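Side-chain contacts in putative CRISPR-associated endoribonuclease-like protein Cas6nc (Pyrococcus horikoshii, PDB 3QJL), which binds CRISPR RNA as a RAMP protein of the Cas6 family and probably serves prokaryotic adaptive immunity against mobile genetic elements: residues A[196-200]-A[201-205]; A[22-25]-A[26-30]; A[103-107]-A[108-112]. All coordinates share one frame; numbering follows the deposited sequence.

Contact 1: A[196-200]-A[201-205]; sequences RLMVG and SSYIR. With nucleotides of chain D.
The Arg196 guanidinium lies almost flat against the Tyr203 ring, their planes 12° apart, with Arg196 NH1 3.4 Å from Tyr203 CE1 near the rim. Arg196 gets there with CG anti to the backbone N (chi1 -171°) and a bend at chi3, which brings the guanidinium across to the tyrosine. The sugar oxygen O4' of A9 of chain D sits over the other face of this guanidinium, while its edge meets U8 of chain D: Arg196 NH2 donates to U8 O2 at 2.7 Å, and Arg196 NE adds a weak bond to the same oxygen. Tyr203 is itself sandwiched, with the G11 base of chain D over the face that Arg196 also approaches and Met198 CG over the opposite one. Met198 SD, 4.6 Å from the Tyr203 ring centroid, makes an oblique Met-aromatic contact. All this is built on a beta hairpin with a type II' turn from Val199 to Ser202, in which Gly200 takes positive phi; the antiparallel pair Leu197 and Ile204 is doubly hydrogen-bonded. Arg205, paired with Arg196 without hydrogen bonds, touches it through CG, the two CG atoms 3.6 Å apart. Its chain, extended from CG to NE, carries its guanidinium away from that of Arg196, the two planes 82° apart. Arg205 NE donates to G11 O6 at 3.1 Å, and A9 N3 lies over one face of its guanidinium. Val199 CG1 packs 3.7 Å from Ile204 CD1. U8 is read by the backbone as well: Arg196 N donates to its O4 (2.9 Å), and its N3 donates to Arg196 O.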
loop_
_atom_site.group_PDB
_atom_site.type_symbol
_atom_site.label_atom_id
_atom_site.label_comp_id
_atom_site.label_asym_id
_atom_site.label_seq_id
_atom_site.Cartn_x
_atom_site.Cartn_y
_atom_site.Cartn_z
ATOM N N ARG A 196 7.250 8.901 3.895
ATOM C CA ARG A 196 8.187 9.937 4.331
ATOM C C ARG A 196 7.610 11.298 3.999
ATOM O O ARG A 196 7.311 11.576 2.839
ATOM C CB ARG A 196 9.568 9.797 3.663
ATOM C CG ARG A 196 10.625 10.733 4.279
ATOM C CD ARG A 196 11.856 10.926 3.412
ATOM N NE ARG A 196 11.503 11.333 2.059
ATOM C CZ ARG A 196 12.339 11.935 1.216
ATOM N NH1 ARG A 196 13.566 12.206 1.601
ATOM N NH2 ARG A 196 11.952 12.275 -0.009
ATOM N N LEU A 197 7.451 12.145 5.010
ATOM C CA LEU A 197 6.913 13.486 4.777
ATOM C C LEU A 197 7.912 14.566 5.134
ATOM O O LEU A 197 8.621 14.475 6.144
ATOM C CB LEU A 197 5.609 13.695 5.543
ATOM C CG LEU A 197 4.511 12.751 5.073
ATOM C CD1 LEU A 197 3.469 12.627 6.134
ATOM C CD2 LEU A 197 3.916 13.219 3.757
ATOM N N MET A 198 7.979 15.581 4.284
ATOM C CA MET A 198 8.803 16.725 4.582
ATOM C C MET A 198 7.918 17.753 5.260
ATOM O O MET A 198 7.021 18.303 4.630
ATOM C CB MET A 198 9.387 17.309 3.301
ATOM C CG MET A 198 10.320 18.487 3.539
ATOM S SD MET A 198 11.250 18.954 2.069
ATOM C CE MET A 198 9.925 19.143 0.862
ATOM N N VAL A 199 8.146 17.986 6.549
ATOM C CA VAL A 199 7.413 19.016 7.273
ATOM C C VAL A 199 8.390 20.130 7.616
ATOM O O VAL A 199 9.337 19.943 8.386
ATOM C CB VAL A 199 6.650 18.478 8.532
ATOM C CG1 VAL A 199 6.516 16.970 8.490
ATOM C CG2 VAL A 199 7.305 18.929 9.834
ATOM N N GLY A 200 8.177 21.282 6.996
ATOM C CA GLY A 200 9.113 22.375 7.122
ATOM C C GLY A 200 10.444 22.019 6.496
ATOM O O GLY A 200 10.514 21.606 5.337
ATOM N N SER A 201 11.507 22.178 7.270
ATOM C CA SER A 201 12.852 21.888 6.788
ATOM C C SER A 201 13.279 20.467 7.132
ATOM O O SER A 201 14.408 20.074 6.865
ATOM C CB SER A 201 13.845 22.893 7.381
ATOM O OG SER A 201 13.589 23.122 8.762
ATOM N N SER A 202 12.371 19.697 7.724
ATOM C CA SER A 202 12.710 18.371 8.242
ATOM C C SER A 202 12.067 17.247 7.456
ATOM O O SER A 202 11.379 17.473 6.458
ATOM C CB SER A 202 12.294 18.231 9.712
ATOM O OG SER A 202 13.112 19.009 10.567
ATOM N N TYR A 203 12.312 16.027 7.923
ATOM C CA TYR A 203 11.716 14.835 7.345
ATOM C C TYR A 203 11.165 13.978 8.458
ATOM O O TYR A 203 11.865 13.685 9.427
ATOM C CB TYR A 203 12.748 14.048 6.533
ATOM C CG TYR A 203 13.012 14.655 5.180
ATOM C CD1 TYR A 203 12.114 14.474 4.141
ATOM C CD2 TYR A 203 14.143 15.421 4.943
ATOM C CE1 TYR A 203 12.328 15.036 2.905
ATOM C CE2 TYR A 203 14.371 15.986 3.701
ATOM C CZ TYR A 203 13.456 15.790 2.684
ATOM O OH TYR A 203 13.648 16.347 1.434
ATOM N N ILE A 204 9.901 13.594 8.336
ATOM C CA ILE A 204 9.307 12.684 9.304
ATOM C C ILE A 204 8.752 11.476 8.571
ATOM O O ILE A 204 8.125 11.619 7.520
ATOM C CB ILE A 204 8.209 13.363 10.137
ATOM C CG1 ILE A 204 8.705 14.698 10.700
ATOM C CG2 ILE A 204 7.753 12.439 11.260
ATOM C CD1 ILE A 204 7.711 15.381 11.618
ATOM N N ARG A 205 9.017 10.288 9.109
ATOM C CA ARG A 205 8.619 9.035 8.473
ATOM C C ARG A 205 7.633 8.346 9.387
ATOM O O ARG A 205 7.815 8.334 10.606
ATOM C CB ARG A 205 9.828 8.119 8.262
ATOM C CG ARG A 205 10.800 8.533 7.154
ATOM C CD ARG A 205 12.058 7.652 7.155
ATOM N NE ARG A 205 13.051 8.095 6.178
ATOM C CZ ARG A 205 13.656 7.289 5.301
ATOM N NH1 ARG A 205 13.381 5.984 5.267
ATOM N NH2 ARG A 205 14.544 7.783 4.447
ATOM P P G D 11 21.800 10.554 6.403
ATOM O OP1 G D 11 22.449 9.915 5.224
ATOM O OP2 G D 11 22.631 10.866 7.592
ATOM O "O5'" G D 11 20.990 11.854 5.949
ATOM C "C5'" G D 11 21.536 12.777 5.011
ATOM C "C4'" G D 11 20.642 13.986 4.816
ATOM O "O4'" G D 11 19.246 13.583 4.937
ATOM C "C3'" G D 11 20.848 15.129 5.814
ATOM O "O3'" G D 11 20.656 16.381 5.152
ATOM C "C2'" G D 11 19.718 14.914 6.819
ATOM O "O2'" G D 11 19.313 16.083 7.508
ATOM C "C1'" G D 11 18.604 14.369 5.927
ATOM N N9 G D 11 17.643 13.515 6.634
ATOM C C8 G D 11 17.530 13.237 7.986
ATOM N N7 G D 11 16.545 12.421 8.273
ATOM C C5 G D 11 15.983 12.152 7.033
ATOM C C6 G D 11 14.884 11.331 6.691
ATOM O O6 G D 11 14.167 10.660 7.435
ATOM N N1 G D 11 14.663 11.348 5.322
ATOM C C2 G D 11 15.415 12.070 4.417
ATOM N N2 G D 11 15.057 11.959 3.139
ATOM N N3 G D 11 16.443 12.843 4.710
ATOM C C4 G D 11 16.651 12.820 6.027
ATOM P P A D 9 13.892 7.712 -3.094
ATOM O OP1 A D 9 15.248 7.994 -3.620
ATOM O OP2 A D 9 13.244 6.409 -3.431
ATOM O "O5'" A D 9 13.881 7.941 -1.519
ATOM C "C5'" A D 9 14.495 9.094 -0.950
ATOM C "C4'" A D 9 14.656 8.950 0.537
ATOM O "O4'" A D 9 13.332 8.859 1.135
ATOM C "C3'" A D 9 15.416 7.704 0.979
ATOM O "O3'" A D 9 16.101 7.962 2.214
ATOM C "C2'" A D 9 14.293 6.696 1.206
ATOM O "O2'" A D 9 14.600 5.662 2.120
ATOM C "C1'" A D 9 13.138 7.583 1.711
ATOM N N9 A D 9 11.820 7.092 1.296
ATOM C C8 A D 9 11.420 6.913 -0.007
ATOM N N7 A D 9 10.224 6.406 -0.157
ATOM C C5 A D 9 9.802 6.218 1.148
ATOM C C6 A D 9 8.601 5.711 1.658
ATOM N N6 A D 9 7.592 5.294 0.888
ATOM N N1 A D 9 8.490 5.642 2.998
ATOM C C2 A D 9 9.510 6.070 3.755
ATOM N N3 A D 9 10.684 6.576 3.393
ATOM C C4 A D 9 10.773 6.623 2.057
ATOM P P U D 8 8.662 5.997 -5.027
ATOM O OP1 U D 8 9.422 5.235 -6.054
ATOM O OP2 U D 8 8.006 5.254 -3.926
ATOM O "O5'" U D 8 9.579 7.133 -4.421
ATOM C "C5'" U D 8 10.230 8.066 -5.258
ATOM C "C4'" U D 8 10.674 9.264 -4.469
ATOM O "O4'" U D 8 9.514 9.933 -3.911
ATOM C "C3'" U D 8 11.567 8.967 -3.274
ATOM O "O3'" U D 8 12.936 8.885 -3.647
ATOM C "C2'" U D 8 11.276 10.123 -2.322
ATOM O "O2'" U D 8 12.083 11.242 -2.643
ATOM C "C1'" U D 8 9.819 10.469 -2.651
ATOM N N1 U D 8 8.861 9.923 -1.657
ATOM C C2 U D 8 8.739 10.607 -0.470
ATOM O O2 U D 8 9.395 11.598 -0.234
ATOM N N3 U D 8 7.847 10.086 0.433
ATOM C C4 U D 8 7.051 8.976 0.268
ATOM O O4 U D 8 6.287 8.637 1.173
ATOM C C5 U D 8 7.223 8.323 -0.994
ATOM C C6 U D 8 8.091 8.808 -1.895
#

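Contact 2: A[22-25]-A[26-30]. With nucleotides of chain D.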
loop_
_atom_site.group_PDB
_atom_site.type_symbol
_atom_site.label_atom_id
_atom_site.label_comp_id
_atom_site.label_asym_id
_atom_site.label_seq_id
_atom_site.Cartn_x
_atom_site.Cartn_y
_atom_site.Cartn_z
ATOM N N PHE A 22 2.851 17.059 -2.610
ATOM C CA PHE A 22 2.883 15.855 -1.781
ATOM C C PHE A 22 3.007 16.119 -0.287
ATOM O O PHE A 22 2.438 15.377 0.524
ATOM C CB PHE A 22 4.006 14.904 -2.216
ATOM C CG PHE A 22 3.647 14.044 -3.378
ATOM C CD1 PHE A 22 2.597 13.153 -3.288
ATOM C CD2 PHE A 22 4.366 14.120 -4.562
ATOM C CE1 PHE A 22 2.253 12.364 -4.357
ATOM C CE2 PHE A 22 4.031 13.336 -5.633
ATOM C CZ PHE A 22 2.970 12.451 -5.531
ATOM N N ASN A 23 3.778 17.132 0.093
ATOM C CA ASN A 23 3.946 17.364 1.515
ATOM C C ASN A 23 3.321 18.685 1.900
ATOM O O ASN A 23 3.927 19.734 1.709
ATOM C CB ASN A 23 5.437 17.402 1.853
ATOM C CG ASN A 23 6.188 16.172 1.359
ATOM O OD1 ASN A 23 6.639 15.352 2.160
ATOM N ND2 ASN A 23 6.327 16.039 0.041
ATOM N N TYR A 24 2.115 18.633 2.456
ATOM C CA TYR A 24 1.454 19.831 2.976
ATOM C C TYR A 24 1.401 19.979 4.491
ATOM O O TYR A 24 0.944 20.991 4.989
ATOM C CB TYR A 24 0.050 19.940 2.407
ATOM C CG TYR A 24 -0.650 18.614 2.312
ATOM C CD1 TYR A 24 -1.393 18.125 3.373
ATOM C CD2 TYR A 24 -0.564 17.842 1.163
ATOM C CE1 TYR A 24 -2.043 16.911 3.288
ATOM C CE2 TYR A 24 -1.215 16.630 1.070
ATOM C CZ TYR A 24 -1.950 16.168 2.138
ATOM O OH TYR A 24 -2.597 14.955 2.064
ATOM N N ASN A 25 1.868 18.985 5.230
ATOM C CA ASN A 25 1.594 18.958 6.665
ATOM C C ASN A 25 1.870 20.269 7.367
ATOM O O ASN A 25 1.064 20.721 8.156
ATOM C CB ASN A 25 2.357 17.835 7.356
ATOM C CG ASN A 25 1.969 16.495 6.841
ATOM O OD1 ASN A 25 2.549 16.000 5.870
ATOM N ND2 ASN A 25 0.960 15.898 7.462
ATOM N N TYR A 26 3.012 20.877 7.089
ATOM C CA TYR A 26 3.359 22.098 7.787
ATOM C C TYR A 26 2.515 23.285 7.321
ATOM O O TYR A 26 2.088 24.111 8.131
ATOM C CB TYR A 26 4.848 22.419 7.663
ATOM C CG TYR A 26 5.262 23.400 8.716
ATOM C CD1 TYR A 26 5.329 23.015 10.053
ATOM C CD2 TYR A 26 5.519 24.727 8.395
ATOM C CE1 TYR A 26 5.677 23.915 11.042
ATOM C CE2 TYR A 26 5.862 25.644 9.378
ATOM C CZ TYR A 26 5.944 25.231 10.701
ATOM O OH TYR A 26 6.291 26.138 11.684
ATOM N N GLU A 27 2.284 23.371 6.016
ATOM C CA GLU A 27 1.505 24.465 5.458
ATOM C C GLU A 27 0.095 24.494 6.047
ATOM O O GLU A 27 -0.360 25.525 6.557
ATOM C CB GLU A 27 1.440 24.347 3.939
ATOM C CG GLU A 27 1.954 25.573 3.209
ATOM C CD GLU A 27 2.692 25.210 1.932
ATOM O OE1 GLU A 27 3.489 24.232 1.952
ATOM O OE2 GLU A 27 2.470 25.898 0.908
ATOM N N VAL A 28 -0.596 23.364 5.964
ATOM C CA VAL A 28 -1.932 23.275 6.514
ATOM C C VAL A 28 -1.913 23.624 7.997
ATOM O O VAL A 28 -2.661 24.481 8.445
ATOM C CB VAL A 28 -2.553 21.882 6.302
ATOM C CG1 VAL A 28 -3.824 21.744 7.134
ATOM C CG2 VAL A 28 -2.850 21.654 4.825
ATOM N N TYR A 29 -1.045 22.974 8.755
ATOM C CA TYR A 29 -0.986 23.215 10.189
ATOM C C TYR A 29 -0.753 24.670 10.557
ATOM O O TYR A 29 -1.472 25.226 11.376
ATOM C CB TYR A 29 0.108 22.388 10.827
ATOM C CG TYR A 29 0.649 22.995 12.096
ATOM C CD1 TYR A 29 1.713 23.887 12.067
ATOM C CD2 TYR A 29 0.110 22.659 13.330
ATOM C CE1 TYR A 29 2.221 24.432 13.229
ATOM C CE2 TYR A 29 0.618 23.192 14.501
ATOM C CZ TYR A 29 1.671 24.081 14.443
ATOM O OH TYR A 29 2.171 24.617 15.605
ATOM N N SER A 30 0.272 25.277 9.977
ATOM C CA SER A 30 0.648 26.637 10.327
ATOM C C SER A 30 -0.444 27.609 9.913
ATOM O O SER A 30 -0.692 28.619 10.593
ATOM C CB SER A 30 1.956 27.006 9.640
ATOM O OG SER A 30 1.745 27.122 8.243
ATOM P P A D 7 3.500 5.853 -2.637
ATOM O OP1 A D 7 2.783 4.677 -3.181
ATOM O OP2 A D 7 4.054 5.779 -1.265
ATOM O "O5'" A D 7 4.629 6.309 -3.646
ATOM C "C5'" A D 7 4.365 6.404 -5.036
ATOM C "C4'" A D 7 5.169 7.509 -5.663
ATOM O "O4'" A D 7 4.528 8.780 -5.399
ATOM C "C3'" A D 7 6.596 7.668 -5.139
ATOM O "O3'" A D 7 7.520 6.822 -5.819
ATOM C "C2'" A D 7 6.873 9.151 -5.343
ATOM O "O2'" A D 7 7.256 9.402 -6.687
ATOM C "C1'" A D 7 5.488 9.765 -5.116
ATOM N N9 A D 7 5.288 10.212 -3.725
ATOM C C8 A D 7 4.425 9.658 -2.814
ATOM N N7 A D 7 4.435 10.241 -1.638
ATOM C C5 A D 7 5.360 11.258 -1.787
ATOM C C6 A D 7 5.815 12.244 -0.901
ATOM N N6 A D 7 5.388 12.375 0.358
ATOM N N1 A D 7 6.744 13.106 -1.359
ATOM C C2 A D 7 7.172 12.975 -2.617
ATOM N N3 A D 7 6.814 12.099 -3.550
ATOM C C4 A D 7 5.889 11.258 -3.067
ATOM P P A D 6 -2.840 6.574 -5.041
ATOM O OP1 A D 6 -3.714 5.775 -4.152
ATOM O OP2 A D 6 -3.312 7.900 -5.495
ATOM O "O5'" A D 6 -1.400 6.709 -4.387
ATOM C "C5'" A D 6 -0.324 7.306 -5.097
ATOM C "C4'" A D 6 0.734 7.840 -4.161
ATOM O "O4'" A D 6 0.260 9.074 -3.569
ATOM C "C3'" A D 6 1.102 6.924 -2.998
ATOM O "O3'" A D 6 2.482 7.107 -2.668
ATOM C "C2'" A D 6 0.234 7.454 -1.863
ATOM O "O2'" A D 6 0.746 7.189 -0.577
ATOM C "C1'" A D 6 0.200 8.953 -2.163
ATOM N N9 A D 6 -1.022 9.629 -1.721
ATOM C C8 A D 6 -2.320 9.242 -1.956
ATOM N N7 A D 6 -3.242 10.053 -1.475
ATOM C C5 A D 6 -2.493 11.057 -0.890
ATOM C C6 A D 6 -2.878 12.217 -0.205
ATOM N N6 A D 6 -4.150 12.561 0.010
ATOM N N1 A D 6 -1.892 13.020 0.246
ATOM C C2 A D 6 -0.614 12.668 0.027
ATOM N N3 A D 6 -0.125 11.598 -0.594
ATOM C C4 A D 6 -1.129 10.822 -1.040
#
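Tyr24 and Val28 lie side by side where the loop 22-25 runs into helix 25-39, pointing the same way, with Tyr24 CD1 4.1 Å from Val28 CG2. This is the first turn of an alpha-helix: Val28 N donates to Tyr24 O at 3.0 Å in a nearly straight bond, and Tyr29 N follows with one to Asn25 O. With CG2 anti to its carbonyl carbon, Val28 sets that methyl beside the Tyr24 ring. The loop itself meets the RNA. Phe22 lays one ring face on the base of A7 of chain D, with A7 C4 3.5 Å above the ring plane and over its centre. Asn23 ND2 donates a hydrogen bond to A7 N1 (3.3 Å). Farther out, Asn23 is positioned through its OD1 by the 196-205 hairpin, and Val28 is backed by Phe56 and Ile59 of strand 55-60 and by Ile106 of strand 103-106. Glu27, on the same helical turn, sends its carboxylate to Gly107. The Tyr24 hydroxyl is held by the backbone N of Ile59, and from there Tyr24 OH donates to N1 of A6 of chain D, 2.7 Å away.

Contact 3: A[103-107]-A[108-112]; sequences EFKIG and ELSFL
Backbone hydrogen bonds hold Phe104 to Phe111 and Ile106 to Leu109 as two doubly bonded antiparallel pairs. Phe111 N to Phe104 O is 2.6 Å, while the return bond from Phe104 N to Phe111 O is 3.2 Å and enters from above the carbonyl plane. A type II' turn from Ile106 to Leu109 closes this beta hairpin, with Gly107 at positive phi. Apolar contacts gather on the face bearing Phe104, Ile106, Leu109 and Phe111. Ile106 CD1 comes obliquely to the Phe111 ring, 3.8 Å from Phe111 CE1, a diagonal contact between neighbouring pairs, and Phe104 meets Phe111 through their CB atoms at 4.1 Å. The other face carries Glu103, Lys105, Ser110 and Leu112. Lys105 starts with CG anti to its backbone N (chi1 -172°) and bends at chi2, which carries its aliphatic part past Ser110 OG toward the turn. There Lys105 NZ stays 4.3 Å from Glu108 OE2, at most a weak attraction between opposite charges. Strand 103-106 is one of the two edge strands of its five-stranded antiparallel sheet within the chain, and helix 25-39 runs against it: Lys35 makes a cation-pi contact with Phe104 and Gln31 touches the same ring, while Phe111 rests on Leu11 of strand 5-13 and Ile74 of strand 71-74.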
loop_
_atom_site.group_PDB
_atom_site.type_symbol
_atom_site.label_atom_id
_atom_site.label_comp_id
_atom_site.label_asym_id
_atom_site.label_seq_id
_atom_site.Cartn_x
_atom_site.Cartn_y
_atom_site.Cartn_z
ATOM N N GLU A 103 -9.130 31.045 3.189
ATOM C CA GLU A 103 -8.254 31.115 2.029
ATOM C C GLU A 103 -7.013 30.307 2.323
ATOM O O GLU A 103 -6.237 30.645 3.221
ATOM C CB GLU A 103 -7.902 32.565 1.663
ATOM C CG GLU A 103 -7.157 33.368 2.758
ATOM C CD GLU A 103 -8.079 34.133 3.733
ATOM O OE1 GLU A 103 -9.325 34.054 3.610
ATOM O OE2 GLU A 103 -7.540 34.822 4.631
ATOM N N PHE A 104 -6.846 29.220 1.576
ATOM C CA PHE A 104 -5.711 28.332 1.775
ATOM C C PHE A 104 -4.794 28.281 0.570
ATOM O O PHE A 104 -5.245 28.151 -0.570
ATOM C CB PHE A 104 -6.181 26.929 2.141
ATOM C CG PHE A 104 -6.564 26.783 3.585
ATOM C CD1 PHE A 104 -7.895 26.767 3.965
ATOM C CD2 PHE A 104 -5.589 26.668 4.563
ATOM C CE1 PHE A 104 -8.244 26.630 5.293
ATOM C CE2 PHE A 104 -5.932 26.528 5.890
ATOM C CZ PHE A 104 -7.265 26.511 6.258
ATOM N N LYS A 105 -3.500 28.402 0.839
ATOM C CA LYS A 105 -2.487 28.323 -0.197
ATOM C C LYS A 105 -1.536 27.161 0.119
ATOM O O LYS A 105 -0.767 27.216 1.088
ATOM C CB LYS A 105 -1.727 29.649 -0.257
ATOM C CG LYS A 105 -0.759 29.778 -1.412
ATOM C CD LYS A 105 -1.440 30.346 -2.643
ATOM C CE LYS A 105 -0.491 30.348 -3.838
ATOM N NZ LYS A 105 0.764 31.095 -3.546
ATOM N N ILE A 106 -1.608 26.102 -0.683
ATOM C CA ILE A 106 -0.682 24.975 -0.559
ATOM C C ILE A 106 0.162 24.858 -1.815
ATOM O O ILE A 106 -0.333 24.472 -2.872
ATOM C CB ILE A 106 -1.424 23.659 -0.331
ATOM C CG1 ILE A 106 -2.044 23.652 1.062
ATOM C CG2 ILE A 106 -0.474 22.490 -0.480
ATOM C CD1 ILE A 106 -3.298 22.833 1.146
ATOM N N GLY A 107 1.442 25.189 -1.704
ATOM C CA GLY A 107 2.254 25.326 -2.895
ATOM C C GLY A 107 1.627 26.333 -3.843
ATOM O O GLY A 107 1.377 27.481 -3.473
ATOM N N GLU A 108 1.365 25.899 -5.070
ATOM C CA GLU A 108 0.808 26.781 -6.094
ATOM C C GLU A 108 -0.710 26.707 -6.191
ATOM O O GLU A 108 -1.311 27.331 -7.057
ATOM C CB GLU A 108 1.423 26.470 -7.463
ATOM C CG GLU A 108 2.925 26.682 -7.534
ATOM C CD GLU A 108 3.347 28.126 -7.271
ATOM O OE1 GLU A 108 4.534 28.434 -7.510
ATOM O OE2 GLU A 108 2.506 28.950 -6.829
ATOM N N LEU A 109 -1.329 25.927 -5.317
ATOM C CA LEU A 109 -2.765 25.721 -5.397
ATOM C C LEU A 109 -3.470 26.463 -4.273
ATOM O O LEU A 109 -3.154 26.259 -3.105
ATOM C CB LEU A 109 -3.074 24.228 -5.315
ATOM C CG LEU A 109 -4.511 23.806 -5.596
ATOM C CD1 LEU A 109 -4.926 24.267 -6.982
ATOM C CD2 LEU A 109 -4.641 22.303 -5.471
ATOM N N SER A 110 -4.414 27.333 -4.620
ATOM C CA SER A 110 -5.202 28.027 -3.602
ATOM C C SER A 110 -6.562 27.365 -3.426
ATOM O O SER A 110 -7.262 27.105 -4.400
ATOM C CB SER A 110 -5.382 29.505 -3.952
ATOM O OG SER A 110 -4.174 30.226 -3.788
ATOM N N PHE A 111 -6.929 27.065 -2.188
ATOM C CA PHE A 111 -8.252 26.518 -1.942
ATOM C C PHE A 111 -9.172 27.572 -1.345
ATOM O O PHE A 111 -8.737 28.668 -0.987
ATOM C CB PHE A 111 -8.175 25.318 -1.000
ATOM C CG PHE A 111 -7.510 24.111 -1.603
ATOM C CD1 PHE A 111 -6.169 23.852 -1.371
ATOM C CD2 PHE A 111 -8.231 23.230 -2.395
ATOM C CE1 PHE A 111 -5.556 22.740 -1.920
ATOM C CE2 PHE A 111 -7.628 22.116 -2.949
ATOM C CZ PHE A 111 -6.287 21.870 -2.710
ATOM N N LEU A 112 -10.441 27.206 -1.210
ATOM C CA LEU A 112 -11.447 28.077 -0.635
ATOM C C LEU A 112 -12.336 27.218 0.237
ATOM O O LEU A 112 -12.935 26.259 -0.258
ATOM C CB LEU A 112 -12.282 28.681 -1.753
ATOM C CG LEU A 112 -12.819 30.083 -1.504
ATOM C CD1 LEU A 112 -11.657 31.027 -1.213
ATOM C CD2 LEU A 112 -13.632 30.550 -2.711
#

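Contact 2 lies between the two hairpins and touches both. Its centre is 10 Å from that of contact 1 and 11 Å from that of contact 3. Toward contact 1, Asn23 OD1 is 2.5 Å from Met198 N, a probable hydrogen bond between the N-terminal and C-terminal parts of the Cas6 chain. Toward contact 3, Glu27 OE2 probably accepts from Gly107 N at 2.9 Å, and Tyr24 CB packs on Ile106 CG2. Contacts 1 and 2 share the RNA of chain D: A6 and A7 at 22-25, then U8, A9 and, after a gap of one nucleotide, G11 at the 196-205 hairpin. Contact 3 does not touch the RNA, its nearest atom about 10 Å away.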